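Long-range contact in hypothetical protein (PDB 2FZF), which is of unknown function but belongs to the rubrerythrin family of the ferritin clan, whose members are typically diiron proteins: residues I13-M27 with I119-V131. Sequence-based numbering, arbitrary orientation.
Sequences IEKMADFSLEELLGM and IAAEFYLKLEEMV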
loop_
_atom_site.group_PDB
_atom_site.type_symbol
_atom_site.label_atom_id
_atom_site.label_comp_id
_atom_site.label_asym_id
_atom_site.label_seq_id
_atom_site.Cartn_x
_atom_site.Cartn_y
_atom_site.Cartn_z
ATOM N N ILE A 13 3.621 17.097 13.657
ATOM C CA ILE A 13 3.947 15.858 14.364
ATOM C C ILE A 13 4.887 16.149 15.540
ATOM O O ILE A 13 4.824 15.510 16.600
ATOM C CB ILE A 13 4.620 14.863 13.375
ATOM C CG1 ILE A 13 4.315 13.417 13.766
ATOM C CG2 ILE A 13 6.122 15.101 13.334
ATOM C CD1 ILE A 13 2.855 13.064 13.657
ATOM N N GLU A 14 5.754 17.136 15.330
ATOM C CA GLU A 14 6.745 17.557 16.312
ATOM C C GLU A 14 6.114 17.884 17.654
ATOM O O GLU A 14 6.639 17.519 18.706
ATOM C CB GLU A 14 7.506 18.780 15.791
ATOM C CG GLU A 14 8.794 19.067 16.555
ATOM C CD GLU A 14 9.869 18.006 16.334
ATOM O OE1 GLU A 14 9.511 16.812 16.195
ATOM O OE2 GLU A 14 11.070 18.370 16.314
ATOM N N LYS A 15 4.978 18.567 17.627
ATOM C CA LYS A 15 4.335 18.926 18.876
ATOM C C LYS A 15 3.376 17.874 19.403
ATOM O O LYS A 15 2.278 18.193 19.847
ATOM C CB LYS A 15 3.620 20.261 18.735
ATOM C CG LYS A 15 2.405 20.220 17.873
ATOM C CD LYS A 15 1.751 21.589 17.850
ATOM C CE LYS A 15 1.414 22.097 19.264
ATOM N NZ LYS A 15 0.446 21.234 20.035
ATOM N N MET A 16 3.801 16.615 19.352
ATOM C CA MET A 16 2.989 15.524 19.863
ATOM C C MET A 16 3.273 15.458 21.358
ATOM O O MET A 16 2.448 14.984 22.140
ATOM C CB MET A 16 3.376 14.191 19.208
ATOM C CG MET A 16 2.494 13.742 18.036
ATOM S SD MET A 16 3.019 12.142 17.325
ATOM C CE MET A 16 2.479 10.990 18.571
ATOM N N ALA A 17 4.440 15.952 21.761
ATOM C CA ALA A 17 4.807 15.913 23.170
ATOM C C ALA A 17 3.929 16.798 24.047
ATOM O O ALA A 17 3.953 16.678 25.272
ATOM C CB ALA A 17 6.271 16.283 23.346
ATOM N N ASP A 18 3.149 17.677 23.429
ATOM C CA ASP A 18 2.262 18.558 24.185
ATOM C C ASP A 18 1.039 17.832 24.717
ATOM O O ASP A 18 0.216 18.440 25.403
ATOM C CB ASP A 18 1.795 19.734 23.320
ATOM C CG ASP A 18 2.797 20.880 23.298
ATOM O OD1 ASP A 18 3.128 21.390 24.389
ATOM O OD2 ASP A 18 3.250 21.275 22.199
ATOM N N PHE A 19 0.915 16.541 24.394
ATOM C CA PHE A 19 -0.238 15.738 24.824
ATOM C C PHE A 19 0.145 14.417 25.469
ATOM O O PHE A 19 1.251 13.915 25.280
ATOM C CB PHE A 19 -1.173 15.441 23.644
ATOM C CG PHE A 19 -1.566 16.658 22.858
ATOM C CD1 PHE A 19 -0.683 17.226 21.949
ATOM C CD2 PHE A 19 -2.807 17.256 23.051
ATOM C CE1 PHE A 19 -1.028 18.375 21.245
ATOM C CE2 PHE A 19 -3.168 18.408 22.355
ATOM C CZ PHE A 19 -2.279 18.968 21.451
ATOM N N SER A 20 -0.795 13.861 26.230
ATOM C CA SER A 20 -0.609 12.591 26.926
ATOM C C SER A 20 -0.860 11.400 26.013
ATOM O O SER A 20 -1.264 11.556 24.862
ATOM C CB SER A 20 -1.556 12.505 28.117
ATOM O OG SER A 20 -2.879 12.788 27.715
ATOM N N LEU A 21 -0.631 10.202 26.530
ATOM C CA LEU A 21 -0.835 9.018 25.721
ATOM C C LEU A 21 -2.317 8.827 25.424
ATOM O O LEU A 21 -2.690 8.461 24.304
ATOM C CB LEU A 21 -0.247 7.792 26.422
ATOM C CG LEU A 21 -0.248 6.471 25.632
ATOM C CD1 LEU A 21 -1.579 5.777 25.828
ATOM C CD2 LEU A 21 0.033 6.717 24.145
ATOM N N GLU A 22 -3.161 9.102 26.416
ATOM C CA GLU A 22 -4.604 8.961 26.242
ATOM C C GLU A 22 -5.156 10.037 25.304
ATOM O O GLU A 22 -6.036 9.770 24.481
ATOM C CB GLU A 22 -5.304 9.021 27.606
ATOM C CG GLU A 22 -4.622 9.944 28.601
ATOM C CD GLU A 22 -4.019 9.209 29.789
ATOM O OE1 GLU A 22 -4.795 8.698 30.633
ATOM O OE2 GLU A 22 -2.771 9.136 29.880
ATOM N N GLU A 23 -4.628 11.249 25.424
ATOM C CA GLU A 23 -5.062 12.357 24.581
ATOM C C GLU A 23 -4.708 12.038 23.146
ATOM O O GLU A 23 -5.500 12.254 22.223
ATOM C CB GLU A 23 -4.371 13.649 25.006
ATOM C CG GLU A 23 -5.101 14.389 26.110
ATOM C CD GLU A 23 -4.436 15.704 26.473
ATOM O OE1 GLU A 23 -5.149 16.598 26.977
ATOM O OE2 GLU A 23 -3.210 15.837 26.262
ATOM N N LEU A 24 -3.500 11.524 22.968
ATOM C CA LEU A 24 -3.041 11.154 21.650
ATOM C C LEU A 24 -3.937 10.031 21.136
ATOM O O LEU A 24 -4.513 10.143 20.055
ATOM C CB LEU A 24 -1.568 10.722 21.697
ATOM C CG LEU A 24 -0.563 11.855 21.979
ATOM C CD1 LEU A 24 0.854 11.305 21.975
ATOM C CD2 LEU A 24 -0.708 12.949 20.931
ATOM N N LEU A 25 -4.086 8.959 21.906
ATOM C CA LEU A 25 -4.949 7.882 21.448
ATOM C C LEU A 25 -6.326 8.424 21.071
ATOM O O LEU A 25 -6.931 7.950 20.114
ATOM C CB LEU A 25 -5.087 6.788 22.505
ATOM C CG LEU A 25 -3.862 5.886 22.686
ATOM C CD1 LEU A 25 -4.098 5.022 23.884
ATOM C CD2 LEU A 25 -3.609 5.039 21.467
ATOM N N GLY A 26 -6.821 9.420 21.800
ATOM C CA GLY A 26 -8.112 9.982 21.449
ATOM C C GLY A 26 -8.044 10.637 20.070
ATOM O O GLY A 26 -8.967 10.540 19.261
ATOM N N MET A 27 -6.931 11.320 19.817
ATOM C CA MET A 27 -6.681 11.988 18.548
ATOM C C MET A 27 -6.700 10.958 17.432
ATOM O O MET A 27 -7.344 11.164 16.401
ATOM C CB MET A 27 -5.318 12.687 18.578
ATOM C CG MET A 27 -5.305 13.994 19.360
ATOM S SD MET A 27 -3.760 14.970 19.222
ATOM C CE MET A 27 -3.450 14.826 17.470
ATOM N N ILE A 119 1.098 11.831 7.478
ATOM C CA ILE A 119 1.216 12.180 8.886
ATOM C C ILE A 119 0.744 11.065 9.817
ATOM O O ILE A 119 1.274 10.937 10.907
ATOM C CB ILE A 119 0.459 13.505 9.232
ATOM C CG1 ILE A 119 1.257 14.716 8.724
ATOM C CG2 ILE A 119 0.304 13.658 10.742
ATOM C CD1 ILE A 119 1.105 14.970 7.236
ATOM N N ALA A 120 -0.231 10.260 9.394
ATOM C CA ALA A 120 -0.760 9.170 10.225
ATOM C C ALA A 120 0.245 8.045 10.514
ATOM O O ALA A 120 0.407 7.618 11.666
ATOM C CB ALA A 120 -2.010 8.590 9.593
ATOM N N ALA A 121 0.909 7.552 9.475
ATOM C CA ALA A 121 1.887 6.493 9.662
ATOM C C ALA A 121 3.027 7.029 10.519
ATOM O O ALA A 121 3.513 6.337 11.414
ATOM C CB ALA A 121 2.417 6.016 8.314
ATOM N N GLU A 122 3.450 8.261 10.249
ATOM C CA GLU A 122 4.534 8.881 11.009
ATOM C C GLU A 122 4.125 9.071 12.460
ATOM O O GLU A 122 4.968 9.060 13.367
ATOM C CB GLU A 122 4.912 10.222 10.388
ATOM C CG GLU A 122 5.920 11.026 11.186
ATOM C CD GLU A 122 6.509 12.189 10.384
ATOM O OE1 GLU A 122 5.783 12.724 9.499
ATOM O OE2 GLU A 122 7.687 12.568 10.646
ATOM N N PHE A 123 2.820 9.235 12.660
ATOM C CA PHE A 123 2.214 9.404 13.982
ATOM C C PHE A 123 2.314 8.052 14.731
ATOM O O PHE A 123 2.874 7.979 15.820
ATOM C CB PHE A 123 0.744 9.857 13.803
ATOM C CG PHE A 123 0.011 10.166 15.095
ATOM C CD1 PHE A 123 -0.560 9.146 15.852
ATOM C CD2 PHE A 123 -0.134 11.479 15.537
ATOM C CE1 PHE A 123 -1.273 9.428 17.017
ATOM C CE2 PHE A 123 -0.846 11.770 16.700
ATOM C CZ PHE A 123 -1.414 10.743 17.442
ATOM N N TYR A 124 1.805 6.986 14.118
ATOM C CA TYR A 124 1.845 5.673 14.729
ATOM C C TYR A 124 3.253 5.147 14.952
ATOM O O TYR A 124 3.463 4.185 15.702
ATOM C CB TYR A 124 1.071 4.687 13.881
ATOM C CG TYR A 124 -0.401 4.948 13.870
ATOM C CD1 TYR A 124 -1.114 5.092 15.066
ATOM C CD2 TYR A 124 -1.103 5.000 12.670
ATOM C CE1 TYR A 124 -2.492 5.273 15.065
ATOM C CE2 TYR A 124 -2.475 5.183 12.659
ATOM C CZ TYR A 124 -3.169 5.314 13.857
ATOM O OH TYR A 124 -4.534 5.437 13.841
ATOM N N LEU A 125 4.214 5.766 14.274
ATOM C CA LEU A 125 5.623 5.399 14.402
ATOM C C LEU A 125 6.127 5.949 15.721
ATOM O O LEU A 125 6.876 5.285 16.439
ATOM C CB LEU A 125 6.438 6.015 13.268
ATOM C CG LEU A 125 6.781 5.059 12.126
ATOM C CD1 LEU A 125 7.500 5.807 11.006
ATOM C CD2 LEU A 125 7.637 3.927 12.681
ATOM N N LYS A 126 5.708 7.175 16.029
ATOM C CA LYS A 126 6.104 7.823 17.265
ATOM C C LYS A 126 5.377 7.182 18.436
ATOM O O LYS A 126 5.997 6.802 19.429
ATOM C CB LYS A 126 5.802 9.326 17.226
ATOM C CG LYS A 126 6.003 10.031 18.587
ATOM C CD LYS A 126 7.387 9.746 19.226
ATOM C CE LYS A 126 7.440 10.157 20.707
ATOM N NZ LYS A 126 7.137 11.607 20.925
ATOM N N LEU A 127 4.059 7.059 18.313
ATOM C CA LEU A 127 3.240 6.466 19.362
ATOM C C LEU A 127 3.801 5.098 19.710
ATOM O O LEU A 127 3.676 4.626 20.842
ATOM C CB LEU A 127 1.792 6.338 18.890
ATOM C CG LEU A 127 0.707 6.867 19.831
ATOM C CD1 LEU A 127 0.970 8.327 20.149
ATOM C CD2 LEU A 127 -0.656 6.708 19.187
ATOM N N GLU A 128 4.427 4.462 18.726
ATOM C CA GLU A 128 5.017 3.151 18.942
ATOM C C GLU A 128 6.129 3.214 19.970
ATOM O O GLU A 128 6.261 2.331 20.820
ATOM C CB GLU A 128 5.595 2.601 17.647
ATOM C CG GLU A 128 6.485 1.403 17.894
ATOM C CD GLU A 128 7.063 0.845 16.629
ATOM O OE1 GLU A 128 7.637 1.631 15.841
ATOM O OE2 GLU A 128 6.947 -0.381 16.427
ATOM N N GLU A 129 6.943 4.258 19.865
ATOM C CA GLU A 129 8.056 4.447 20.776
ATOM C C GLU A 129 7.600 5.099 22.075
ATOM O O GLU A 129 8.173 4.830 23.131
ATOM C CB GLU A 129 9.134 5.305 20.113
ATOM C CG GLU A 129 9.610 4.789 18.747
ATOM C CD GLU A 129 10.188 3.370 18.783
ATOM O OE1 GLU A 129 10.717 2.922 17.736
ATOM O OE2 GLU A 129 10.111 2.701 19.843
ATOM N N MET A 130 6.566 5.943 21.988
ATOM C CA MET A 130 6.013 6.662 23.142
ATOM C C MET A 130 5.136 5.737 24.012
ATOM O O MET A 130 4.386 6.201 24.871
ATOM C CB MET A 130 5.231 7.912 22.646
ATOM C CG MET A 130 4.944 9.015 23.699
ATOM S SD MET A 130 4.834 10.749 23.110
ATOM C CE MET A 130 6.467 11.336 23.466
ATOM N N VAL A 131 5.254 4.425 23.794
ATOM C CA VAL A 131 4.498 3.422 24.563
ATOM C C VAL A 131 5.380 2.197 24.842
ATOM O O VAL A 131 6.296 1.903 24.074
ATOM C CB VAL A 131 3.222 2.951 23.804
ATOM C CG1 VAL A 131 3.596 2.110 22.597
ATOM C CG2 VAL A 131 2.328 2.158 24.732
#
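I13 lies against F123, their CA atoms 6.7 Å apart, where the residues leading into helix 21-44 lie beside helix 103-129; further on, L21 comes level with M130. The short axes of 21-27 and 119-129 run nearly antiparallel, at 155°, and stay 11.7 Å apart at closest. F123 stands at the centre, its ring swung out from the helix by a first torsion that sets CG opposite the backbone N (chi1 -176°). M16 folds at its last torsion to lay CE over one face, 4.0 Å from the ring centroid and close to the normal, while SD sits obliquely, 3.7 Å from F123 CD2: a Met-aromatic contact with a CH-pi component. At the ring edge, I13 CD1 touches F123 CB and also I119 CG2. Beyond the ring, L127 CD1 meets both M16 CE and L24 CD1, and L25 CD2 meets L127 CD2 at 4.1 Å. Toward the solvent, CG of E122 lies against I13 CG1 and CG of K126 against M16 CE, so both contribute their aliphatic parts. An alanine at F123 is likely to open a gap beneath M16, leaving its methyl without an aromatic face. In this worked example of helix-bundle assembly no hydrogen bond spans the segments, so the join rests on non-directional apolar and Met-aromatic contacts and on the fit of side-chain shapes, while the capping box of S20 and E23 within 13-27 serves the helix start itself.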